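Local coordinates for PBP5 (Haemophilus influenzae, PDB 3A3J), which removes the terminal D-alanine from the peptide side chains of cell-wall precursors, as a serine D-alanyl-D-alanine carboxypeptidase, at residues Ser66-Phe72 / Asn101-Ala106; Lys77-Asp81 / Phe179-Gln184; Phe118-Asn123 / Asn135-Pro139; Gln32-Leu37 / Gln208-Val214. All coordinates share one frame; numbering follows the deposited sequence.

All four contacts lie in the penicillin-binding, beta-lactamase-like part of the chain. Contacts 1 and 2 touch, with centres about 11 Å apart: the loop between strands 60-62 and 85-87 gives a segment to each, and D102 of contact 1 accepts a hydrogen bond from M78 N. Contact 3 follows contact 1 along the chain, on the next helix, its centre about 16 Å away. Contact 4 spans the longest loop, and the other three fall within it. N101 of contact 1 approaches K39, the P139 side chain of contact 3 is about 7 Å from that of K39, and contact 4 holds S36. These three border the probable active site. Contact 2 lies farther out.

Contact 1. Residues Ser66-Phe72 / Asn101-Ala106; sequences SAWGRNF and NDATVA
F72 lies against the start of helix 101-112 with its ring over N101 and D102. Its CG is anti to the carbonyl carbon (chi1 -63°), and this turns the ring onto the first turn of the helix. CB leads toward the helix. CG and CD1 then sit beside N101 CB, with F72 CD1 3.6 Å from it. That CB stands over the ring face, 3.9 Å from the F72 centroid, as a CH-pi contact. On the other branch, F72 CD2 meets D102 CA and CB, and F72 CE2 comes to 3.4 Å from D102 CA. At the far end, F72 CZ reaches V105 CG2 at 3.7 Å, near the ring plane. The opposite face of the ring has N71 CB above it.

The helix belongs to the helical region of the beta-lactamase-like (serine penicillin-binding protein) fold. S99, probably an active-site residue, and N101 fit the SxN motif of this family. N101 ND2 is bonded to S75 OG, and its OD1 makes a weak hydrogen bond to K39, the probable proton acceptor.

Further along, A67 CB packs on A106 CB at 3.6 Å. V105 CG1 lies 3.4 Å from S66 O. The S66 hydroxyl is instead bonded to E109 of the same helix. The D102 carboxylate reaches the loop beyond F72: OD1 takes the N-H of M78 and OD2 that of L80. D102 OD1 also accepts from A103 N at 2.7 Å, on its anti side and 32° out of the carboxylate plane.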
loop_
_atom_site.group_PDB
_atom_site.type_symbol
_atom_site.label_atom_id
_atom_site.label_comp_id
_atom_site.label_asym_id
_atom_site.label_seq_id
_atom_site.Cartn_x
_atom_site.Cartn_y
_atom_site.Cartn_z
ATOM N N SER A 66 14.574 22.366 15.871
ATOM C CA SER A 66 13.338 22.124 15.049
ATOM C C SER A 66 12.864 20.663 15.226
ATOM O O SER A 66 11.704 20.387 15.139
ATOM C CB SER A 66 13.525 22.462 13.566
ATOM O OG SER A 66 14.525 21.585 13.081
ATOM N N ALA A 67 13.767 19.751 15.546
ATOM C CA ALA A 67 13.389 18.371 15.859
ATOM C C ALA A 67 13.062 18.123 17.360
ATOM O O ALA A 67 12.599 17.054 17.738
ATOM C CB ALA A 67 14.501 17.371 15.344
ATOM N N TRP A 68 13.263 19.139 18.190
ATOM C CA TRP A 68 13.126 19.043 19.631
ATOM C C TRP A 68 11.716 18.700 20.087
ATOM O O TRP A 68 10.793 19.373 19.733
ATOM C CB TRP A 68 13.568 20.402 20.204
ATOM C CG TRP A 68 13.660 20.546 21.699
ATOM C CD1 TRP A 68 13.621 19.561 22.671
ATOM C CD2 TRP A 68 13.842 21.790 22.388
ATOM N NE1 TRP A 68 13.757 20.140 23.917
ATOM C CE2 TRP A 68 13.890 21.503 23.761
ATOM C CE3 TRP A 68 13.991 23.122 21.961
ATOM C CZ2 TRP A 68 14.100 22.511 24.724
ATOM C CZ3 TRP A 68 14.187 24.128 22.932
ATOM C CH2 TRP A 68 14.243 23.805 24.280
ATOM N N GLY A 69 11.533 17.671 20.903
ATOM C CA GLY A 69 10.169 17.346 21.380
ATOM C C GLY A 69 9.363 18.559 21.829
ATOM O O GLY A 69 8.136 18.627 21.599
ATOM N N ARG A 70 10.033 19.563 22.424
ATOM C CA ARG A 70 9.300 20.732 22.881
ATOM C C ARG A 70 8.463 21.406 21.815
ATOM O O ARG A 70 7.466 22.023 22.152
ATOM C CB ARG A 70 10.160 21.789 23.587
ATOM C CG ARG A 70 9.243 22.882 24.105
ATOM C CD ARG A 70 9.936 24.037 24.760
ATOM N NE ARG A 70 10.659 24.860 23.783
ATOM C CZ ARG A 70 11.451 25.863 24.147
ATOM N NH1 ARG A 70 12.103 26.548 23.229
ATOM N NH2 ARG A 70 11.571 26.189 25.443
ATOM N N ASN A 71 8.819 21.331 20.535
ATOM C CA ASN A 71 7.915 21.969 19.573
ATOM C C ASN A 71 6.676 21.192 19.223
ATOM O O ASN A 71 6.023 21.576 18.304
ATOM C CB ASN A 71 8.608 22.191 18.226
ATOM C CG ASN A 71 9.979 22.783 18.381
ATOM O OD1 ASN A 71 10.208 23.723 19.213
ATOM N ND2 ASN A 71 10.937 22.217 17.632
ATOM N N PHE A 72 6.394 20.077 19.877
ATOM C CA PHE A 72 5.217 19.303 19.537
ATOM C C PHE A 72 4.478 19.044 20.830
ATOM O O PHE A 72 4.384 17.892 21.307
ATOM C CB PHE A 72 5.676 18.012 18.879
ATOM C CG PHE A 72 6.414 18.259 17.603
ATOM C CD1 PHE A 72 5.743 18.661 16.490
ATOM C CD2 PHE A 72 7.795 18.183 17.546
ATOM C CE1 PHE A 72 6.447 18.911 15.258
ATOM C CE2 PHE A 72 8.498 18.467 16.335
ATOM C CZ PHE A 72 7.814 18.815 15.206
ATOM N N ASN A 101 6.097 13.012 16.047
ATOM C CA ASN A 101 6.170 14.243 15.178
ATOM C C ASN A 101 7.576 14.870 15.084
ATOM O O ASN A 101 8.031 15.360 14.002
ATOM C CB ASN A 101 5.113 15.265 15.570
ATOM C CG ASN A 101 3.756 14.841 15.098
ATOM O OD1 ASN A 101 3.653 14.050 14.162
ATOM N ND2 ASN A 101 2.713 15.319 15.738
ATOM N N ASP A 102 8.248 14.809 16.233
ATOM C CA ASP A 102 9.602 15.293 16.370
ATOM C C ASP A 102 10.484 14.376 15.550
ATOM O O ASP A 102 11.361 14.851 14.812
ATOM C CB ASP A 102 10.040 15.338 17.880
ATOM C CG ASP A 102 9.718 14.032 18.656
ATOM O OD1 ASP A 102 9.216 13.013 18.060
ATOM O OD2 ASP A 102 9.985 14.040 19.887
ATOM N N ALA A 103 10.235 13.071 15.609
ATOM C CA ALA A 103 11.037 12.138 14.770
ATOM C C ALA A 103 10.887 12.384 13.287
ATOM O O ALA A 103 11.835 12.140 12.568
ATOM C CB ALA A 103 10.662 10.702 15.028
ATOM N N THR A 104 9.716 12.834 12.812
ATOM C CA THR A 104 9.590 12.989 11.394
ATOM C C THR A 104 10.398 14.235 10.870
ATOM O O THR A 104 10.978 14.235 9.739
ATOM C CB THR A 104 8.160 13.134 10.957
ATOM O OG1 THR A 104 7.660 14.342 11.464
ATOM C CG2 THR A 104 7.290 12.028 11.443
ATOM N N VAL A 105 10.376 15.308 11.659
ATOM C CA VAL A 105 11.151 16.490 11.342
ATOM C C VAL A 105 12.629 16.123 11.368
ATOM O O VAL A 105 13.360 16.429 10.402
ATOM C CB VAL A 105 10.840 17.607 12.331
ATOM C CG1 VAL A 105 11.920 18.682 12.254
ATOM C CG2 VAL A 105 9.454 18.184 11.980
ATOM N N ALA A 106 13.071 15.416 12.424
ATOM C CA ALA A 106 14.444 14.987 12.444
ATOM C C ALA A 106 14.826 14.213 11.176
ATOM O O ALA A 106 15.958 14.416 10.630
ATOM C CB ALA A 106 14.755 14.161 13.629
#

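Contact 2. Residues Lys77-Asp81 / Phe179-Gln184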
loop_
_atom_site.group_PDB
_atom_site.type_symbol
_atom_site.label_atom_id
_atom_site.label_comp_id
_atom_site.label_asym_id
_atom_site.label_seq_id
_atom_site.Cartn_x
_atom_site.Cartn_y
_atom_site.Cartn_z
ATOM N N LYS A 77 4.725 12.069 19.833
ATOM C CA LYS A 77 6.104 12.385 19.817
ATOM C C LYS A 77 6.884 11.267 20.415
ATOM O O LYS A 77 6.359 10.472 21.248
ATOM C CB LYS A 77 6.328 13.728 20.581
ATOM C CG LYS A 77 5.927 13.697 22.030
ATOM C CD LYS A 77 5.505 15.107 22.555
ATOM C CE LYS A 77 6.778 15.881 22.772
ATOM N NZ LYS A 77 6.456 17.115 23.502
ATOM N N MET A 78 8.134 11.204 20.021
ATOM C CA MET A 78 9.019 10.235 20.586
ATOM C C MET A 78 9.892 10.787 21.759
ATOM O O MET A 78 10.649 10.065 22.382
ATOM C CB MET A 78 9.798 9.560 19.454
ATOM C CG MET A 78 11.278 9.654 19.461
ATOM S SD MET A 78 11.832 8.837 17.988
ATOM C CE MET A 78 13.258 7.899 18.561
ATOM N N PHE A 79 9.687 12.058 22.092
ATOM C CA PHE A 79 10.486 12.771 23.134
ATOM C C PHE A 79 11.963 12.978 22.868
ATOM O O PHE A 79 12.780 12.659 23.733
ATOM C CB PHE A 79 10.230 12.235 24.556
ATOM C CG PHE A 79 8.800 12.245 24.941
ATOM C CD1 PHE A 79 8.239 13.340 25.577
ATOM C CD2 PHE A 79 7.982 11.138 24.641
ATOM C CE1 PHE A 79 6.879 13.350 25.903
ATOM C CE2 PHE A 79 6.648 11.129 24.970
ATOM C CZ PHE A 79 6.065 12.207 25.597
ATOM N N LEU A 80 12.292 13.549 21.690
ATOM C CA LEU A 80 13.699 13.852 21.295
ATOM C C LEU A 80 14.177 15.064 22.078
ATOM O O LEU A 80 13.511 16.109 22.046
ATOM C CB LEU A 80 13.810 14.159 19.790
ATOM C CG LEU A 80 13.389 13.019 18.841
ATOM C CD1 LEU A 80 13.607 13.452 17.430
ATOM C CD2 LEU A 80 14.131 11.697 19.113
ATOM N N ASP A 81 15.285 14.919 22.791
ATOM C CA ASP A 81 15.835 16.060 23.592
ATOM C C ASP A 81 16.884 16.849 22.808
ATOM O O ASP A 81 17.646 16.298 22.008
ATOM C CB ASP A 81 16.463 15.571 24.883
ATOM C CG ASP A 81 15.428 15.198 25.894
ATOM O OD1 ASP A 81 14.319 15.787 25.850
ATOM O OD2 ASP A 81 15.699 14.287 26.677
ATOM N N PHE A 179 11.887 4.757 24.243
ATOM C CA PHE A 179 13.012 5.613 23.899
ATOM C C PHE A 179 13.102 6.710 24.923
ATOM O O PHE A 179 12.075 7.229 25.409
ATOM C CB PHE A 179 12.825 6.247 22.474
ATOM C CG PHE A 179 13.935 7.185 22.083
ATOM C CD1 PHE A 179 15.114 6.703 21.578
ATOM C CD2 PHE A 179 13.828 8.573 22.339
ATOM C CE1 PHE A 179 16.208 7.585 21.281
ATOM C CE2 PHE A 179 14.907 9.454 22.008
ATOM C CZ PHE A 179 16.091 8.931 21.488
ATOM N N ASN A 180 14.324 7.158 25.194
ATOM C CA ASN A 180 14.472 8.191 26.208
ATOM C C ASN A 180 13.655 7.820 27.442
ATOM O O ASN A 180 12.927 8.639 27.991
ATOM C CB ASN A 180 14.001 9.523 25.670
ATOM C CG ASN A 180 14.590 10.710 26.478
ATOM O OD1 ASN A 180 15.528 10.508 27.232
ATOM N ND2 ASN A 180 14.007 11.896 26.361
ATOM N N LYS A 181 13.732 6.552 27.845
ATOM C CA LYS A 181 12.963 6.066 29.028
ATOM C C LYS A 181 11.452 6.163 28.996
ATOM O O LYS A 181 10.867 5.926 30.017
ATOM C CB LYS A 181 13.372 6.812 30.325
ATOM C CG LYS A 181 14.857 6.773 30.619
ATOM C CD LYS A 181 15.288 7.737 31.744
ATOM C CE LYS A 181 16.512 7.122 32.398
ATOM N NZ LYS A 181 17.048 6.039 31.491
ATOM N N ILE A 182 10.825 6.555 27.883
ATOM C CA ILE A 182 9.401 6.579 27.753
ATOM C C ILE A 182 9.007 5.371 26.821
ATOM O O ILE A 182 9.620 5.141 25.770
ATOM C CB ILE A 182 8.960 7.868 27.103
ATOM C CG1 ILE A 182 9.673 9.070 27.762
ATOM C CG2 ILE A 182 7.438 7.995 27.087
ATOM C CD1 ILE A 182 8.948 9.653 28.892
ATOM N N LYS A 183 8.036 4.574 27.290
ATOM C CA LYS A 183 7.515 3.448 26.587
ATOM C C LYS A 183 6.164 3.841 26.042
ATOM O O LYS A 183 5.309 4.288 26.784
ATOM C CB LYS A 183 7.356 2.287 27.551
ATOM C CG LYS A 183 7.100 0.994 26.813
ATOM C CD LYS A 183 6.673 -0.107 27.732
ATOM C CE LYS A 183 7.283 -1.357 27.209
ATOM N NZ LYS A 183 6.456 -2.470 27.757
ATOM N N GLN A 184 5.956 3.764 24.729
ATOM C CA GLN A 184 4.611 4.063 24.272
ATOM C C GLN A 184 4.138 2.914 23.345
ATOM O O GLN A 184 4.951 2.188 22.714
ATOM C CB GLN A 184 4.552 5.440 23.563
ATOM C CG GLN A 184 5.281 6.621 24.295
ATOM C CD GLN A 184 5.293 7.891 23.400
ATOM O OE1 GLN A 184 4.402 8.737 23.494
ATOM N NE2 GLN A 184 6.235 7.961 22.473
HETATM O O HOH W 1 3.376 10.997 22.221
HETATM O O HOH W 2 9.595 7.939 23.814
#
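The amide of N180 is held by two acceptors of the facing loop. N180 ND2 donates to F79 O at 3.0 Å, nearly in line with the C=O bond. It also donates to D81 OD2 at 2.9 Å, from above the carboxylate plane, with the two flat groups 84° apart. With CG anti to the backbone N (chi1 -159°), the amide of N180 extends toward the loop. At the other end, Q184 NE2 donates a hydrogen bond to K77 O at 2.8 Å. This bond lies in the carbonyl plane and close to the amide plane of Q184.

Apolar groups flank these bonds on two sides: M78, L80 and F179 on one, F79 and I182 on the other. M78 CE stands over the centre of the F179 ring, 3.7 Å from its centroid, with SD farther above the same face: a Met-aromatic contact. L80 CD2 comes to F179 CE2 at 3.7 Å. The F79 ring has K77 CG over one face, Q184 OE1 at its edge and I182 CG2 nearby.

N180 and K181 form the middle of a type I' turn from F179 to I182. The turn makes a beta hairpin of strands 176-179 and 182-185, and the hairpin tip lies on the loop.

Two waters sit in the contact. One accepts from K77 N and donates to Q184 OE1, 2.8 Å away. The other lies within bonding distance of M78 O and F179 O, with more acceptors in reach than protons to give. Behind the loop is helix 88-98, where M78 touches D90 and L80 touches L91. K77 NZ is bonded to G69 O and F72 O.

Contact 3. Residues Phe118-Asn123 / Asn135-Pro139; sequences FVETMN and NFTTP
F136 O accepts a hydrogen bond from N123 ND2 at 3.0 Å, and F136 N donates to N123 OD1 at 3.1 Å. The N123 amide thus uses both its ends on the backbone of one residue. Both bonds lie in the plane of the accepting carbonyl, each on a lone pair, and both are fairly straight. The pair fixes the rotation of the amide, since turning it would break both bonds. CG of N123 is anti to the carbonyl carbon (chi1 -71°), which carries the amide from the helix flank to the passing loop.

Next to this pair, one residue back in the helix, M122 crosses the F136 side chain at about a right angle. Its chain bends at the thioether (chi3 86°) and brings CE over one face of the F136 ring, 3.8 Å from F136 CG and toward the rim. It is a Met-aromatic contact in which the methyl does most of the touching. M122 CE is also 3.4 Å from T138 O, and M122 SD lies beside P139 CA.

V119 meets the loop with its two methyls. CG1 faces F136 O at 3.5 Å, and CG2 faces T137 O and T138 N. The preceding residue, F118, touches P139 CB with its CE2 at 4.0 Å. Elsewhere the loop is held by Q147, whose OE1 bonds T138 OG1 and T137 N.

F118 and M122 also reach helix 38-51, which carries K39, and P139 O is bonded to T42 OG1 there. The arrangement is a helix followed by a returning loop, clasped by a side-chain amide paired with backbone N-H and C=O, within the helical region beside the probable active site.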
loop_
_atom_site.group_PDB
_atom_site.type_symbol
_atom_site.label_atom_id
_atom_site.label_comp_id
_atom_site.label_asym_id
_atom_site.label_seq_id
_atom_site.Cartn_x
_atom_site.Cartn_y
_atom_site.Cartn_z
ATOM N N PHE A 118 12.040 17.898 1.689
ATOM C CA PHE A 118 11.657 16.521 1.935
ATOM C C PHE A 118 10.238 16.262 1.499
ATOM O O PHE A 118 9.953 15.225 0.948
ATOM C CB PHE A 118 11.780 16.166 3.418
ATOM C CG PHE A 118 11.336 14.772 3.746
ATOM C CD1 PHE A 118 12.239 13.725 3.711
ATOM C CD2 PHE A 118 10.004 14.514 4.119
ATOM C CE1 PHE A 118 11.822 12.451 4.074
ATOM C CE2 PHE A 118 9.578 13.247 4.456
ATOM C CZ PHE A 118 10.488 12.223 4.444
ATOM N N VAL A 119 9.371 17.211 1.774
ATOM C CA VAL A 119 7.987 17.099 1.500
ATOM C C VAL A 119 7.808 16.904 -0.025
ATOM O O VAL A 119 6.810 16.324 -0.490
ATOM C CB VAL A 119 7.227 18.377 1.951
ATOM C CG1 VAL A 119 5.893 18.353 1.401
ATOM C CG2 VAL A 119 7.100 18.491 3.504
ATOM N N GLU A 120 8.772 17.433 -0.802
ATOM C CA GLU A 120 8.642 17.463 -2.237
ATOM C C GLU A 120 8.923 16.059 -2.771
ATOM O O GLU A 120 8.329 15.657 -3.767
ATOM C CB GLU A 120 9.595 18.517 -2.818
ATOM C CG GLU A 120 9.103 19.053 -4.069
ATOM C CD GLU A 120 7.597 19.359 -4.027
ATOM O OE1 GLU A 120 7.084 19.993 -3.069
ATOM O OE2 GLU A 120 6.934 18.991 -5.008
ATOM N N THR A 121 9.845 15.342 -2.120
ATOM C CA THR A 121 10.039 13.925 -2.375
ATOM C C THR A 121 8.776 13.083 -2.078
ATOM O O THR A 121 8.490 12.100 -2.799
ATOM C CB THR A 121 11.196 13.414 -1.575
ATOM O OG1 THR A 121 12.359 14.083 -2.030
ATOM C CG2 THR A 121 11.453 11.908 -1.818
ATOM N N MET A 122 8.022 13.479 -1.059
ATOM C CA MET A 122 6.804 12.820 -0.689
ATOM C C MET A 122 5.902 12.985 -1.873
ATOM O O MET A 122 5.197 12.047 -2.262
ATOM C CB MET A 122 6.124 13.478 0.570
ATOM C CG MET A 122 6.862 13.218 1.907
ATOM S SD MET A 122 6.079 14.233 3.196
ATOM C CE MET A 122 4.711 13.147 3.741
ATOM N N ASN A 123 5.901 14.202 -2.433
ATOM C CA ASN A 123 4.970 14.499 -3.533
ATOM C C ASN A 123 5.496 13.898 -4.834
ATOM O O ASN A 123 4.733 13.554 -5.664
ATOM C CB ASN A 123 4.640 15.960 -3.683
ATOM C CG ASN A 123 3.749 16.469 -2.549
ATOM O OD1 ASN A 123 2.883 15.747 -2.078
ATOM N ND2 ASN A 123 3.959 17.725 -2.111
ATOM N N ASN A 135 -2.221 15.243 -1.585
ATOM C CA ASN A 135 -1.134 16.229 -1.608
ATOM C C ASN A 135 -0.589 16.495 -0.197
ATOM O O ASN A 135 -1.338 16.805 0.699
ATOM C CB ASN A 135 -1.620 17.581 -2.185
ATOM C CG ASN A 135 -0.492 18.589 -2.286
ATOM O OD1 ASN A 135 0.415 18.380 -3.044
ATOM N ND2 ASN A 135 -0.488 19.593 -1.453
ATOM N N PHE A 136 0.713 16.402 -0.023
ATOM C CA PHE A 136 1.302 16.608 1.296
ATOM C C PHE A 136 1.940 17.987 1.397
ATOM O O PHE A 136 2.562 18.485 0.445
ATOM C CB PHE A 136 2.332 15.527 1.589
ATOM C CG PHE A 136 1.756 14.147 1.602
ATOM C CD1 PHE A 136 0.831 13.772 2.588
ATOM C CD2 PHE A 136 2.071 13.234 0.611
ATOM C CE1 PHE A 136 0.276 12.498 2.607
ATOM C CE2 PHE A 136 1.472 11.936 0.627
ATOM C CZ PHE A 136 0.603 11.580 1.614
ATOM N N THR A 137 1.822 18.575 2.579
ATOM C CA THR A 137 2.520 19.826 2.892
ATOM C C THR A 137 3.471 19.669 4.087
ATOM O O THR A 137 4.141 20.603 4.399
ATOM C CB THR A 137 1.532 20.933 3.246
ATOM O OG1 THR A 137 0.726 20.487 4.335
ATOM C CG2 THR A 137 0.595 21.382 2.037
ATOM N N THR A 138 3.553 18.491 4.741
ATOM C CA THR A 138 4.287 18.309 5.993
ATOM C C THR A 138 4.744 16.896 6.018
ATOM O O THR A 138 4.179 16.051 5.333
ATOM C CB THR A 138 3.358 18.462 7.242
ATOM O OG1 THR A 138 2.339 17.425 7.231
ATOM C CG2 THR A 138 2.695 19.854 7.314
ATOM N N PRO A 139 5.747 16.598 6.854
ATOM C CA PRO A 139 6.086 15.183 6.990
ATOM C C PRO A 139 5.268 14.457 8.121
ATOM O O PRO A 139 5.365 13.216 8.259
ATOM C CB PRO A 139 7.567 15.227 7.320
ATOM C CG PRO A 139 7.749 16.523 8.075
ATOM C CD PRO A 139 6.664 17.479 7.627
#

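Contact 4. Residues Gln32-Leu37 / Gln208-Val214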
loop_
_atom_site.group_PDB
_atom_site.type_symbol
_atom_site.label_atom_id
_atom_site.label_comp_id
_atom_site.label_asym_id
_atom_site.label_seq_id
_atom_site.Cartn_x
_atom_site.Cartn_y
_atom_site.Cartn_z
ATOM N N GLN A 32 -9.798 13.784 2.122
ATOM C CA GLN A 32 -9.856 13.727 3.546
ATOM C C GLN A 32 -8.527 14.224 4.103
ATOM O O GLN A 32 -7.463 14.028 3.491
ATOM C CB GLN A 32 -10.023 12.259 3.983
ATOM C CG GLN A 32 -11.430 11.741 3.859
ATOM C CD GLN A 32 -12.239 12.142 5.044
ATOM O OE1 GLN A 32 -11.718 12.258 6.133
ATOM N NE2 GLN A 32 -13.494 12.363 4.844
ATOM N N TYR A 33 -8.585 14.845 5.282
ATOM C CA TYR A 33 -7.358 15.206 6.020
ATOM C C TYR A 33 -6.661 13.942 6.461
ATOM O O TYR A 33 -7.252 13.153 7.170
ATOM C CB TYR A 33 -7.699 16.063 7.245
ATOM C CG TYR A 33 -8.138 17.446 6.887
ATOM C CD1 TYR A 33 -7.304 18.553 7.121
ATOM C CD2 TYR A 33 -9.365 17.653 6.246
ATOM C CE1 TYR A 33 -7.706 19.841 6.747
ATOM C CE2 TYR A 33 -9.775 18.909 5.896
ATOM C CZ TYR A 33 -8.951 19.999 6.158
ATOM O OH TYR A 33 -9.387 21.247 5.804
ATOM N N PRO A 34 -5.405 13.718 6.035
ATOM C CA PRO A 34 -4.821 12.398 6.348
ATOM C C PRO A 34 -4.337 12.248 7.793
ATOM O O PRO A 34 -4.228 11.097 8.289
ATOM C CB PRO A 34 -3.638 12.288 5.392
ATOM C CG PRO A 34 -3.231 13.744 5.162
ATOM C CD PRO A 34 -4.518 14.540 5.181
ATOM N N ALA A 35 -3.983 13.368 8.437
ATOM C CA ALA A 35 -3.632 13.350 9.868
ATOM C C ALA A 35 -2.445 12.400 9.913
ATOM O O ALA A 35 -1.648 12.443 8.979
ATOM C CB ALA A 35 -4.766 12.861 10.689
ATOM N N SER A 36 -2.252 11.595 10.968
ATOM C CA SER A 36 -1.063 10.739 10.966
ATOM C C SER A 36 -0.902 9.673 9.845
ATOM O O SER A 36 0.136 8.991 9.777
ATOM C CB SER A 36 -0.889 10.057 12.309
ATOM O OG SER A 36 -0.151 10.941 13.188
ATOM N N LEU A 37 -1.879 9.490 8.952
ATOM C CA LEU A 37 -1.608 8.466 7.858
ATOM C C LEU A 37 -0.541 9.094 6.935
ATOM O O LEU A 37 0.236 8.388 6.208
ATOM C CB LEU A 37 -2.863 8.200 7.050
ATOM C CG LEU A 37 -4.095 7.731 7.831
ATOM C CD1 LEU A 37 -5.321 7.563 6.892
ATOM C CD2 LEU A 37 -3.753 6.484 8.539
ATOM N N GLN A 208 -11.307 17.484 11.729
ATOM C CA GLN A 208 -12.198 17.767 10.540
ATOM C C GLN A 208 -13.174 16.624 10.282
ATOM O O GLN A 208 -14.166 16.820 9.585
ATOM C CB GLN A 208 -11.446 17.975 9.234
ATOM C CG GLN A 208 -10.460 19.105 9.248
ATOM C CD GLN A 208 -11.144 20.402 9.401
ATOM O OE1 GLN A 208 -12.273 20.564 8.953
ATOM N NE2 GLN A 208 -10.494 21.344 10.046
ATOM N N ALA A 209 -12.898 15.413 10.786
ATOM C CA ALA A 209 -13.752 14.299 10.312
ATOM C C ALA A 209 -13.982 13.167 11.295
ATOM O O ALA A 209 -14.945 12.426 11.119
ATOM C CB ALA A 209 -13.199 13.728 9.002
ATOM N N GLY A 210 -13.056 12.983 12.239
ATOM C CA GLY A 210 -12.983 11.795 13.070
ATOM C C GLY A 210 -11.641 11.077 13.045
ATOM O O GLY A 210 -10.554 11.724 12.844
ATOM N N TYR A 211 -11.728 9.746 13.233
ATOM C CA TYR A 211 -10.615 8.820 13.391
ATOM C C TYR A 211 -10.381 7.950 12.138
ATOM O O TYR A 211 -11.325 7.588 11.432
ATOM C CB TYR A 211 -10.870 7.881 14.569
ATOM C CG TYR A 211 -10.836 8.621 15.916
ATOM C CD1 TYR A 211 -9.644 8.777 16.608
ATOM C CD2 TYR A 211 -11.989 9.195 16.442
ATOM C CE1 TYR A 211 -9.604 9.522 17.826
ATOM C CE2 TYR A 211 -11.966 9.936 17.686
ATOM C CZ TYR A 211 -10.792 10.095 18.341
ATOM O OH TYR A 211 -10.785 10.818 19.527
ATOM N N ASN A 212 -9.131 7.583 11.869
ATOM C CA ASN A 212 -8.909 6.846 10.659
ATOM C C ASN A 212 -7.896 5.755 10.899
ATOM O O ASN A 212 -7.176 5.743 11.923
ATOM C CB ASN A 212 -8.557 7.841 9.480
ATOM C CG ASN A 212 -7.230 8.567 9.681
ATOM O OD1 ASN A 212 -6.296 8.070 10.336
ATOM N ND2 ASN A 212 -7.107 9.697 9.051
ATOM N N LEU A 213 -7.870 4.761 10.040
ATOM C CA LEU A 213 -6.928 3.680 10.280
ATOM C C LEU A 213 -6.694 2.987 8.969
ATOM O O LEU A 213 -7.600 2.833 8.215
ATOM C CB LEU A 213 -7.556 2.658 11.260
ATOM C CG LEU A 213 -6.915 1.271 11.443
ATOM C CD1 LEU A 213 -5.519 1.368 11.929
ATOM C CD2 LEU A 213 -7.730 0.228 12.326
ATOM N N VAL A 214 -5.470 2.559 8.712
ATOM C CA VAL A 214 -5.149 1.754 7.586
ATOM C C VAL A 214 -4.713 0.409 8.129
ATOM O O VAL A 214 -3.785 0.339 8.903
ATOM C CB VAL A 214 -4.006 2.429 6.761
ATOM C CG1 VAL A 214 -3.573 1.502 5.607
ATOM C CG2 VAL A 214 -4.561 3.674 6.164
HETATM O O HOH W 3 -9.533 11.362 7.591
#
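The loop 32-37 passes over the start of strand 210-218; the closest CA atoms, Y33 CA and Q208 CA, are 7.1 Å apart, so side chains make the contact. N212 and L37 carry most of it. CG of N212 sits between the backbone N and the carbonyl carbon (chi1 66°), and the amide reaches the loop. N212 ND2 donates to P34 O at 3.3 Å, from well above the carbonyl plane. L37 N reaches the same oxygen from the opposite face. The L37 side chain comes the other way and rests on the amide, with its CG 3.4 Å from N212 OD1 and its CD1 3.5 Å from N212 CG. Its CD2 goes on to V214 CG2 at 3.8 Å.

This strand lies in the five-stranded antiparallel sheet of the beta-lactamase-like fold. The loop leads into helix 38-51 through S36, the probable acylated serine, whose OG is bonded to K39 NZ. S36 and K39 fit the SxxK motif of this family. L37 also touches K202, a probable substrate-binding residue; K202, T203 and G204 fit the KTG motif.

At the other end, Q208 CG lies over the centre of the Y33 ring, 3.4 Å from its centroid, as a CH-pi contact. A209 and G210 form a classic beta bulge opposite T206, and A209 CB is 3.5 Å from Q32 OE1. A water donates to Q32 OE1 and Y33 O and accepts from N212 ND2, 3.3 Å away.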